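Local coordinates for nucleotidyltransferase-like protein (Exiguobacterium sibiricum, PDB 3C18) that probably acts as a nucleotidyltransferase, although its substrate and exact reaction are not established, at residues A[119-122]-A[123-127]; A[102-105]-A[106-109]; A[199-202]-A[203-207]. All coordinates share one frame; numbering follows the deposited sequence.

Interaction 1. Residues A[119-122]-A[123-127]; sequences RCLQ and MSLSF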
ATOM      1  N   ARG A 119      13.231 -13.399   3.823  1.00 30.89           N
ATOM      2  CA  ARG A 119      12.480 -13.436   5.061  1.00 29.03           C
ATOM      3  C   ARG A 119      12.797 -12.237   5.917  1.00 30.24           C
ATOM      4  O   ARG A 119      11.914 -11.629   6.518  1.00 29.05           O
ATOM      5  CB  ARG A 119      12.766 -14.692   5.866  1.00 30.72           C
ATOM      6  CG  ARG A 119      11.842 -14.797   7.053  1.00 33.83           C
ATOM      7  CD  ARG A 119      11.877 -16.191   7.680  1.00 32.30           C
ATOM      8  NE  ARG A 119      13.194 -16.458   8.209  1.00 39.44           N
ATOM      9  CZ  ARG A 119      13.563 -16.201   9.457  1.00 45.52           C
ATOM     10  NH1 ARG A 119      12.707 -15.688  10.329  1.00 42.34           N
ATOM     11  NH2 ARG A 119      14.794 -16.478   9.833  1.00 48.38           N
ATOM     12  N   CYS A 120      14.076 -11.903   5.969  1.00 30.74           N
ATOM     13  CA  CYS A 120      14.551 -10.812   6.842  1.00 29.97           C
ATOM     14  C   CYS A 120      14.072  -9.485   6.334  1.00 26.80           C
ATOM     15  O   CYS A 120      13.736  -8.609   7.117  1.00 27.93           O
ATOM     16  CB  CYS A 120      16.076 -10.813   6.992  1.00 34.25           C
ATOM     17  SG  CYS A 120      16.590 -12.173   8.088  1.00 40.83           S
ATOM     18  N   LEU A 121      14.006  -9.354   5.019  1.00 26.23           N
ATOM     19  CA  LEU A 121      13.513  -8.104   4.400  1.00 26.23           C
ATOM     20  C   LEU A 121      12.037  -7.934   4.716  1.00 28.86           C
ATOM     21  O   LEU A 121      11.565  -6.847   5.054  1.00 30.41           O
ATOM     22  CB  LEU A 121      13.710  -8.125   2.878  1.00 27.50           C
ATOM     23  CG  LEU A 121      13.100  -6.929   2.139  1.00 27.96           C
ATOM     24  CD1 LEU A 121      13.527  -5.620   2.757  1.00 25.83           C
ATOM     25  CD2 LEU A 121      13.436  -7.000   0.663  1.00 25.43           C
ATOM     26  N   GLN A 122      11.312  -9.035   4.613  1.00 28.60           N
ATOM     27  CA  GLN A 122       9.874  -9.034   4.946  1.00 25.14           C
ATOM     28  C   GLN A 122       9.625  -8.678   6.418  1.00 28.54           C
ATOM     29  O   GLN A 122       8.623  -8.042   6.770  1.00 29.72           O
ATOM     30  CB  GLN A 122       9.254 -10.363   4.574  1.00 27.88           C
ATOM     31  CG  GLN A 122       9.085 -10.528   3.039  1.00 27.63           C
ATOM     32  CD  GLN A 122       8.453 -11.816   2.654  1.00 28.13           C
ATOM     33  OE1 GLN A 122       7.548 -12.305   3.349  1.00 27.88           O
ATOM     34  NE2 GLN A 122       8.903 -12.391   1.509  1.00 28.83           N
HETATM   35  N   MSE A 123      10.545  -9.103   7.283  1.00 31.25           N
HETATM   36  CA  MSE A 123      10.424  -8.856   8.710  1.00 26.68           C
HETATM   37  C   MSE A 123      10.649  -7.398   8.972  1.00 28.89           C
HETATM   38  O   MSE A 123       9.945  -6.809   9.758  1.00 27.06           O
HETATM   39  CB  MSE A 123      11.352  -9.733   9.560  1.00 29.61           C
HETATM   40  CG  MSE A 123      10.929 -11.160   9.623  1.00 30.30           C
HETATM   41 SE   MSE A 123      11.844 -12.156  11.014  0.75 33.39          SE
HETATM   42  CE  MSE A 123      13.637 -12.148  10.282  1.00 34.90           C
ATOM     43  N   SER A 124      11.575  -6.776   8.260  1.00 26.81           N
ATOM     44  CA  SER A 124      11.817  -5.328   8.443  1.00 24.85           C
ATOM     45  C   SER A 124      10.640  -4.516   7.934  1.00 25.75           C
ATOM     46  O   SER A 124      10.285  -3.526   8.502  1.00 26.90           O
ATOM     47  CB  SER A 124      13.099  -4.863   7.756  1.00 28.46           C
ATOM     48  OG  SER A 124      14.262  -5.446   8.372  1.00 36.90           O
ATOM     49  N   LEU A 125      10.038  -4.958   6.838  1.00 25.17           N
ATOM     50  CA  LEU A 125       8.870  -4.274   6.279  1.00 26.34           C
ATOM     51  C   LEU A 125       7.662  -4.383   7.202  1.00 25.00           C
ATOM     52  O   LEU A 125       6.923  -3.452   7.374  1.00 26.86           O
ATOM     53  CB  LEU A 125       8.553  -4.782   4.868  1.00 26.68           C
ATOM     54  CG  LEU A 125       9.628  -4.386   3.819  1.00 29.78           C
ATOM     55  CD1 LEU A 125       9.531  -5.180   2.492  1.00 25.09           C
ATOM     56  CD2 LEU A 125       9.501  -2.893   3.529  1.00 30.86           C
ATOM     57  N   SER A 126       7.503  -5.527   7.845  1.00 24.19           N
ATOM     58  CA  SER A 126       6.383  -5.746   8.770  0.50 23.24           C
ATOM     59  C   SER A 126       6.584  -4.930  10.040  1.00 22.45           C
ATOM     60  O   SER A 126       5.678  -4.248  10.565  1.00 27.32           O
ATOM     61  CB  SER A 126       6.299  -7.242   9.102  0.50 24.62           C
ATOM     62  OG  SER A 126       5.162  -7.541   9.875  0.50 23.52           O
ATOM     63  N   PHE A 127       7.804  -4.982  10.522  1.00 21.95           N
ATOM     64  CA  PHE A 127       8.184  -4.259  11.719  1.00 23.67           C
ATOM     65  C   PHE A 127       8.035  -2.751  11.480  1.00 24.56           C
ATOM     66  O   PHE A 127       7.576  -1.992  12.337  1.00 27.98           O
ATOM     67  CB  PHE A 127       9.638  -4.567  12.104  1.00 24.47           C
ATOM     68  CG  PHE A 127      10.047  -3.940  13.389  1.00 30.48           C
ATOM     69  CD1 PHE A 127       9.806  -4.598  14.588  1.00 29.90           C
ATOM     70  CD2 PHE A 127      10.642  -2.679  13.418  1.00 30.21           C
ATOM     71  CE1 PHE A 127      10.148  -4.013  15.801  1.00 32.47           C
ATOM     72  CE2 PHE A 127      10.990  -2.081  14.641  1.00 25.34           C
ATOM     73  CZ  PHE A 127      10.738  -2.755  15.832  1.00 32.68           C
TER
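Different first torsions bring Arg119 and Met123, a selenomethionine, together: the arginine sends CG away from its own backbone N (chi1 -172°), whereas Met123 keeps CG beside its N, and a bend at chi3 (-68°) folds its methyl group back over the preceding turn. CE thereby settles over one face of the Arg119 guanidinium, 3.7 Å from NH1, and meets Cys120 SG at the same 3.7 Å. One methyl group thus fills the corner between a charged plane and a thiol. Farther round the helix Leu121 and Leu125 approach at a slant, CG of Leu121 lying 4.0 Å from CD1 of Leu125. Underneath run the bonds of a regular alpha-helix, such as Leu125 N to Leu121 O at 3.0 Å. The polar ends look elsewhere: Arg119 NH2 forms a salt bridge with Glu116 and its NH1 binds the carbonyl of Leu166, which should help to fix the rotation of the guanidinium beneath the methyl group, while Ser124 OG bonds to Gly223 O and Gln122 NE2 to Ile80 O. Met123 packs on Leu163 and Leu166 of helix 146-167, Cys120 on helix 220-231, and Leu121 and Leu125 on Leu81 of helix 72-81, so that this part of helix 116-142 touches three other helices.

Interaction 2. Residues A[102-105]-A[106-109]; sequences DYLT and DLKK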
ATOM      1  N   ASP A 102      13.716 -23.950 -18.433  1.00 43.10           N
ATOM      2  CA  ASP A 102      13.211 -24.596 -17.226  1.00 43.64           C
ATOM      3  C   ASP A 102      12.771 -23.547 -16.204  1.00 43.44           C
ATOM      4  O   ASP A 102      12.710 -23.792 -15.007  1.00 44.08           O
ATOM      5  CB  ASP A 102      14.291 -25.480 -16.622  1.00 46.00           C
ATOM      6  CG  ASP A 102      14.552 -26.728 -17.451  1.00 57.47           C
ATOM      7  OD1 ASP A 102      13.582 -27.275 -18.036  1.00 63.46           O
ATOM      8  OD2 ASP A 102      15.730 -27.170 -17.509  1.00 72.31           O
ATOM      9  N   TYR A 103      12.467 -22.367 -16.711  1.00 40.48           N
ATOM     10  CA  TYR A 103      12.087 -21.252 -15.850  1.00 37.52           C
ATOM     11  C   TYR A 103      10.995 -21.605 -14.820  1.00 35.11           C
ATOM     12  O   TYR A 103      11.123 -21.321 -13.618  1.00 35.01           O
ATOM     13  CB  TYR A 103      11.700 -20.035 -16.685  1.00 35.77           C
ATOM     14  CG  TYR A 103      11.049 -18.966 -15.849  1.00 39.18           C
ATOM     15  CD1 TYR A 103      11.821 -18.087 -15.101  1.00 40.18           C
ATOM     16  CD2 TYR A 103       9.664 -18.852 -15.781  1.00 36.02           C
ATOM     17  CE1 TYR A 103      11.246 -17.128 -14.316  1.00 32.26           C
ATOM     18  CE2 TYR A 103       9.077 -17.908 -14.994  1.00 26.70           C
ATOM     19  CZ  TYR A 103       9.876 -17.033 -14.257  1.00 32.78           C
ATOM     20  OH  TYR A 103       9.309 -16.051 -13.458  1.00 41.67           O
ATOM     21  N   LEU A 104       9.938 -22.244 -15.280  1.00 33.31           N
ATOM     22  CA  LEU A 104       8.786 -22.525 -14.406  1.00 33.99           C
ATOM     23  C   LEU A 104       9.027 -23.756 -13.548  1.00 34.96           C
ATOM     24  O   LEU A 104       8.540 -23.835 -12.435  1.00 34.16           O
ATOM     25  CB  LEU A 104       7.484 -22.676 -15.176  1.00 33.67           C
ATOM     26  CG  LEU A 104       6.884 -21.373 -15.664  1.00 33.89           C
ATOM     27  CD1 LEU A 104       5.690 -21.657 -16.574  1.00 34.75           C
ATOM     28  CD2 LEU A 104       6.477 -20.491 -14.472  1.00 31.63           C
ATOM     29  N   THR A 105       9.783 -24.711 -14.070  1.00 37.13           N
ATOM     30  CA  THR A 105      10.066 -25.939 -13.310  1.00 38.38           C
ATOM     31  C   THR A 105      10.936 -25.594 -12.107  1.00 39.44           C
ATOM     32  O   THR A 105      10.719 -26.072 -10.993  1.00 41.44           O
ATOM     33  CB  THR A 105      10.733 -27.043 -14.185  1.00 41.11           C
ATOM     34  OG1 THR A 105       9.751 -27.589 -15.079  1.00 39.33           O
ATOM     35  CG2 THR A 105      11.298 -28.168 -13.305  1.00 37.89           C
ATOM     36  N   ASP A 106      11.892 -24.708 -12.344  1.00 38.65           N
ATOM     37  CA  ASP A 106      12.814 -24.268 -11.302  1.00 37.11           C
ATOM     38  C   ASP A 106      12.081 -23.396 -10.306  1.00 37.57           C
ATOM     39  O   ASP A 106      12.362 -23.432  -9.118  1.00 37.15           O
ATOM     40  CB  ASP A 106      13.947 -23.412 -11.876  1.00 39.14           C
ATOM     41  CG  ASP A 106      14.942 -24.210 -12.676  1.00 44.88           C
ATOM     42  OD1 ASP A 106      14.814 -25.463 -12.732  1.00 55.08           O
ATOM     43  OD2 ASP A 106      15.861 -23.568 -13.241  1.00 52.07           O
ATOM     44  N   LEU A 107      11.161 -22.588 -10.821  1.00 37.31           N
ATOM     45  CA  LEU A 107      10.427 -21.607  -9.991  1.00 35.30           C
ATOM     46  C   LEU A 107       9.570 -22.345  -8.954  1.00 36.31           C
ATOM     47  O   LEU A 107       9.497 -21.968  -7.777  1.00 36.23           O
ATOM     48  CB  LEU A 107       9.589 -20.657 -10.871  1.00 36.79           C
ATOM     49  CG  LEU A 107       8.867 -19.512 -10.160  1.00 36.49           C
ATOM     50  CD1 LEU A 107       9.733 -18.981  -9.084  1.00 39.27           C
ATOM     51  CD2 LEU A 107       8.486 -18.394 -11.103  1.00 38.38           C
ATOM     52  N   LYS A 108       8.946 -23.421  -9.410  1.00 36.05           N
ATOM     53  CA  LYS A 108       8.079 -24.253  -8.557  1.00 37.57           C
ATOM     54  C   LYS A 108       8.860 -24.826  -7.362  1.00 40.10           C
ATOM     55  O   LYS A 108       8.348 -24.931  -6.228  1.00 37.21           O
ATOM     56  CB  LYS A 108       7.443 -25.403  -9.369  1.00 39.12           C
ATOM     57  CG  LYS A 108       6.013 -25.127  -9.851  1.00 41.83           C
ATOM     58  CD  LYS A 108       5.760 -25.746 -11.208  1.00 42.89           C
ATOM     59  CE  LYS A 108       4.375 -26.323 -11.356  1.00 37.85           C
ATOM     60  NZ  LYS A 108       3.249 -25.541 -10.819  1.00 40.18           N
ATOM     61  N   LYS A 109      10.113 -25.181  -7.652  1.00 42.24           N
ATOM     62  CA  LYS A 109      11.042 -25.741  -6.654  1.00 41.64           C
ATOM     63  C   LYS A 109      11.468 -24.668  -5.677  1.00 41.15           C
ATOM     64  O   LYS A 109      11.438 -24.858  -4.461  1.00 38.01           O
ATOM     65  CB  LYS A 109      12.282 -26.357  -7.316  1.00 42.47           C
ATOM     66  CG  LYS A 109      12.005 -27.701  -7.957  1.00 48.76           C
ATOM     67  CD  LYS A 109      13.069 -28.096  -8.993  1.00 54.99           C
ATOM     68  CE  LYS A 109      12.639 -29.348  -9.780  1.00 56.88           C
ATOM     69  NZ  LYS A 109      13.563 -29.681 -10.908  1.00 60.44           N
TER
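Asp106 N bonds to Asp102 O at 2.9 Å with an N-H...O angle of 163°, opening the first turn of helix 103-110, and the i to i+4 pattern continues with Leu107 N to Tyr103 O and Lys108 N to Leu104 O. Asp102 holds the N-cap position, but its carboxylate makes no capping bond. Along one flank Tyr103 and Leu107 run side by side in the same direction. With chi1 at 169° the tyrosine carries its ring alongside the leucine, and CD2 of Leu107 comes obliquely to the phenol end, 3.4 Å from Tyr103 OH and 3.7 Å from Tyr103 CZ. On another flank the extended chain of Lys109 lies along Thr105, its NZ 3.6 Å from CG2 of Thr105, a contact with the methyl group, while Thr105 OG1 bonds to Glu99. The carboxylates of Asp102 and Asp106 stand 5.2 Å apart from OD2 of the first to OD1 of the second, near enough for some mutual repulsion, probably eased by their position at the start of a helix. Lys108 NZ bonds to the carbonyls of Val91 and Gly94. Leu104 packs on Ile23, Ile45 and Ile96 of three strands, and Tyr103 and Leu107 on Leu75 of helix 72-81: an amphipathic helix laid against a mixed beta-sheet, an alpha/beta arrangement consistent with the nucleotidyltransferase-like family.

Interaction 3. Residues A[199-202]-A[203-207]; sequences ETLE and QRIHL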
ATOM      1  N   GLU A 199     -13.688  -3.846  28.936  1.00 45.54           N
ATOM      2  CA  GLU A 199     -13.252  -2.566  29.510  1.00 44.15           C
ATOM      3  C   GLU A 199     -13.856  -1.458  28.658  1.00 41.32           C
ATOM      4  O   GLU A 199     -14.492  -1.724  27.642  1.00 41.52           O
ATOM      5  CB  GLU A 199     -11.721  -2.398  29.536  1.00 44.85           C
ATOM      6  CG  GLU A 199     -10.940  -3.510  30.192  1.00 48.43           C
ATOM      7  CD  GLU A 199     -10.810  -3.368  31.687  1.00 55.48           C
ATOM      8  OE1 GLU A 199     -11.722  -2.815  32.327  1.00 60.58           O
ATOM      9  OE2 GLU A 199      -9.778  -3.819  32.227  1.00 67.83           O
ATOM     10  N   THR A 200     -13.623  -0.218  29.078  1.00 37.53           N
ATOM     11  CA  THR A 200     -14.054   0.941  28.308  1.00 34.92           C
ATOM     12  C   THR A 200     -13.200   1.006  27.051  1.00 34.35           C
ATOM     13  O   THR A 200     -12.176   0.355  26.941  1.00 34.23           O
ATOM     14  CB  THR A 200     -13.932   2.265  29.094  1.00 35.33           C
ATOM     15  OG1 THR A 200     -12.565   2.550  29.354  1.00 30.98           O
ATOM     16  CG2 THR A 200     -14.678   2.222  30.417  1.00 29.32           C
ATOM     17  N   LEU A 201     -13.653   1.778  26.081  1.00 33.95           N
ATOM     18  CA  LEU A 201     -12.912   1.939  24.840  1.00 30.78           C
ATOM     19  C   LEU A 201     -11.500   2.416  25.168  1.00 31.99           C
ATOM     20  O   LEU A 201     -10.483   1.882  24.672  1.00 31.12           O
ATOM     21  CB  LEU A 201     -13.657   2.911  23.892  1.00 31.64           C
ATOM     22  CG  LEU A 201     -12.942   3.159  22.569  1.00 33.19           C
ATOM     23  CD1 LEU A 201     -12.794   1.859  21.787  1.00 34.08           C
ATOM     24  CD2 LEU A 201     -13.652   4.225  21.745  1.00 30.17           C
ATOM     25  N   GLU A 202     -11.436   3.423  26.025  1.00 28.04           N
ATOM     26  CA  GLU A 202     -10.169   4.054  26.371  1.00 28.73           C
ATOM     27  C   GLU A 202      -9.240   3.041  27.011  1.00 29.46           C
ATOM     28  O   GLU A 202      -8.069   2.943  26.676  1.00 30.67           O
ATOM     29  CB  GLU A 202     -10.358   5.246  27.337  1.00 30.48           C
ATOM     30  CG  GLU A 202     -11.092   6.411  26.739  1.00 36.46           C
ATOM     31  CD  GLU A 202     -12.619   6.335  26.956  1.00 44.84           C
ATOM     32  OE1 GLU A 202     -13.126   5.231  27.207  1.00 38.38           O
ATOM     33  OE2 GLU A 202     -13.310   7.374  26.860  1.00 45.95           O
ATOM     34  N   GLN A 203      -9.778   2.302  27.965  1.00 31.20           N
ATOM     35  CA  GLN A 203      -8.971   1.365  28.710  1.00 32.42           C
ATOM     36  C   GLN A 203      -8.463   0.257  27.804  1.00 31.92           C
ATOM     37  O   GLN A 203      -7.284  -0.100  27.861  1.00 29.23           O
ATOM     38  CB  GLN A 203      -9.739   0.790  29.889  1.00 34.08           C
ATOM     39  CG  GLN A 203      -8.872  -0.053  30.778  1.00 44.72           C
ATOM     40  CD  GLN A 203      -7.825   0.762  31.514  1.00 55.69           C
ATOM     41  OE1 GLN A 203      -8.143   1.769  32.141  1.00 69.35           O
ATOM     42  NE2 GLN A 203      -6.570   0.321  31.457  1.00 52.20           N
ATOM     43  N   ARG A 204      -9.323  -0.265  26.944  1.00 31.31           N
ATOM     44  CA  ARG A 204      -8.887  -1.421  26.121  1.00 28.79           C
ATOM     45  C   ARG A 204      -7.776  -0.975  25.151  1.00 30.86           C
ATOM     46  O   ARG A 204      -6.817  -1.698  24.905  1.00 30.34           O
ATOM     47  CB  ARG A 204     -10.036  -2.098  25.407  1.00 27.62           C
ATOM     48  CG  ARG A 204     -10.602  -1.254  24.302  1.00 34.82           C
ATOM     49  CD  ARG A 204     -11.775  -1.958  23.631  1.00 36.86           C
ATOM     50  NE  ARG A 204     -12.864  -2.180  24.558  1.00 33.97           N
ATOM     51  CZ  ARG A 204     -13.952  -2.843  24.244  1.00 38.00           C
ATOM     52  NH1 ARG A 204     -14.075  -3.358  23.036  1.00 42.45           N
ATOM     53  NH2 ARG A 204     -14.907  -3.003  25.138  1.00 42.07           N
ATOM     54  N   ILE A 205      -7.900   0.235  24.640  1.00 26.56           N
ATOM     55  CA  ILE A 205      -6.878   0.776  23.735  1.00 27.90           C
ATOM     56  C   ILE A 205      -5.580   0.990  24.479  1.00 26.89           C
ATOM     57  O   ILE A 205      -4.499   0.755  23.983  1.00 25.87           O
ATOM     58  CB  ILE A 205      -7.312   2.157  23.088  1.00 25.63           C
ATOM     59  CG1 ILE A 205      -8.544   2.001  22.203  1.00 28.38           C
ATOM     60  CG2 ILE A 205      -6.188   2.764  22.288  1.00 28.04           C
ATOM     61  CD1 ILE A 205      -9.184   3.335  21.843  1.00 28.49           C
ATOM     62  N   HIS A 206      -5.693   1.489  25.687  1.00 26.20           N
ATOM     63  CA  HIS A 206      -4.518   1.808  26.498  1.00 28.35           C
ATOM     64  C   HIS A 206      -3.757   0.521  26.842  1.00 28.81           C
ATOM     65  O   HIS A 206      -2.527   0.460  26.821  1.00 25.93           O
ATOM     66  CB  HIS A 206      -4.966   2.471  27.801  1.00 29.19           C
ATOM     67  CG  HIS A 206      -3.860   2.683  28.784  1.00 34.14           C
ATOM     68  ND1 HIS A 206      -2.851   3.608  28.579  1.00 41.38           N
ATOM     69  CD2 HIS A 206      -3.622   2.113  29.987  1.00 37.52           C
ATOM     70  CE1 HIS A 206      -2.030   3.583  29.609  1.00 46.30           C
ATOM     71  NE2 HIS A 206      -2.472   2.681  30.474  1.00 40.31           N
ATOM     72  N   LEU A 207      -4.526  -0.500  27.202  1.00 28.06           N
ATOM     73  CA  LEU A 207      -3.943  -1.816  27.529  1.00 27.62           C
ATOM     74  C   LEU A 207      -3.260  -2.459  26.301  1.00 28.76           C
ATOM     75  O   LEU A 207      -2.179  -3.059  26.384  1.00 27.39           O
ATOM     76  CB  LEU A 207      -5.028  -2.735  28.050  1.00 29.49           C
ATOM     77  CG  LEU A 207      -5.505  -2.470  29.469  1.00 35.98           C
ATOM     78  CD1 LEU A 207      -6.440  -3.610  29.849  1.00 39.59           C
ATOM     79  CD2 LEU A 207      -4.330  -2.374  30.437  1.00 34.53           C
TER
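Thr200 and Gln203 meet where the chain passes from an extended form, with psi near 164° at Thr200, into helix 201-218, whose first backbone bond joins Arg204 N to Thr200 O at 2.9 Å. Thr200 is the N-cap: chi1 of 66° sets OG1 between its own N and carbonyl carbon, where it accepts from Gln203 N at 3.1 Å. Arg204 reaches back past the helix start. Its chain bends at chi3, and NH2 gives an almost straight bond of 2.8 Å to Glu199 O (N-H...O 172°), the acceptor lying in the guanidinium plane. Its methylene CG passes 3.2 Å from Leu201 O on the way. Glu199 and Gln203 lie side by side, their CB atoms 3.8 Å apart and their carboxylate and amide planes at 49°. On the inner side CG of Leu201 meets CD1 of Ile205 at 3.8 Å, and the leucine continues onto Tyr146, Tyr147 and Tyr150 of helix 146-167. Arg204 also packs on Leu196 of the second subunit, and its NH1 bonds weakly to Leu195 O there. With an alanine here, the Glu199 carbonyl would probably lose this donor and a gap would open against Leu196 of the second subunit. Chemically, threonine OG1 satisfies a backbone N-H at the helix start, while a charged side chain ties the carbonyl of Glu199, just before the N-cap, to the first turn and carries the contact to the dimer interface.

In the fold
All three contacts illustrate how residues three to five apart meet along a helix or at its start, yet they sit in different places in the molecule. Interaction 2 belongs to the nucleotidyltransferase-like region, whereas residues 119-127 and 199-207 fall mainly or wholly in the range matched to a YgxA-like substrate-binding domain. Interaction 1 lies centrally, about 7 Å from the centre of the chain, on the helix that follows helix 103-110. Its centre is about 25 Å from that of interaction 2 and about 29 Å from that of interaction 3. Interactions 2 and 3 stand about 50 Å apart between centres, on opposite sides of the chain's centre; only the latter reaches the second subunit.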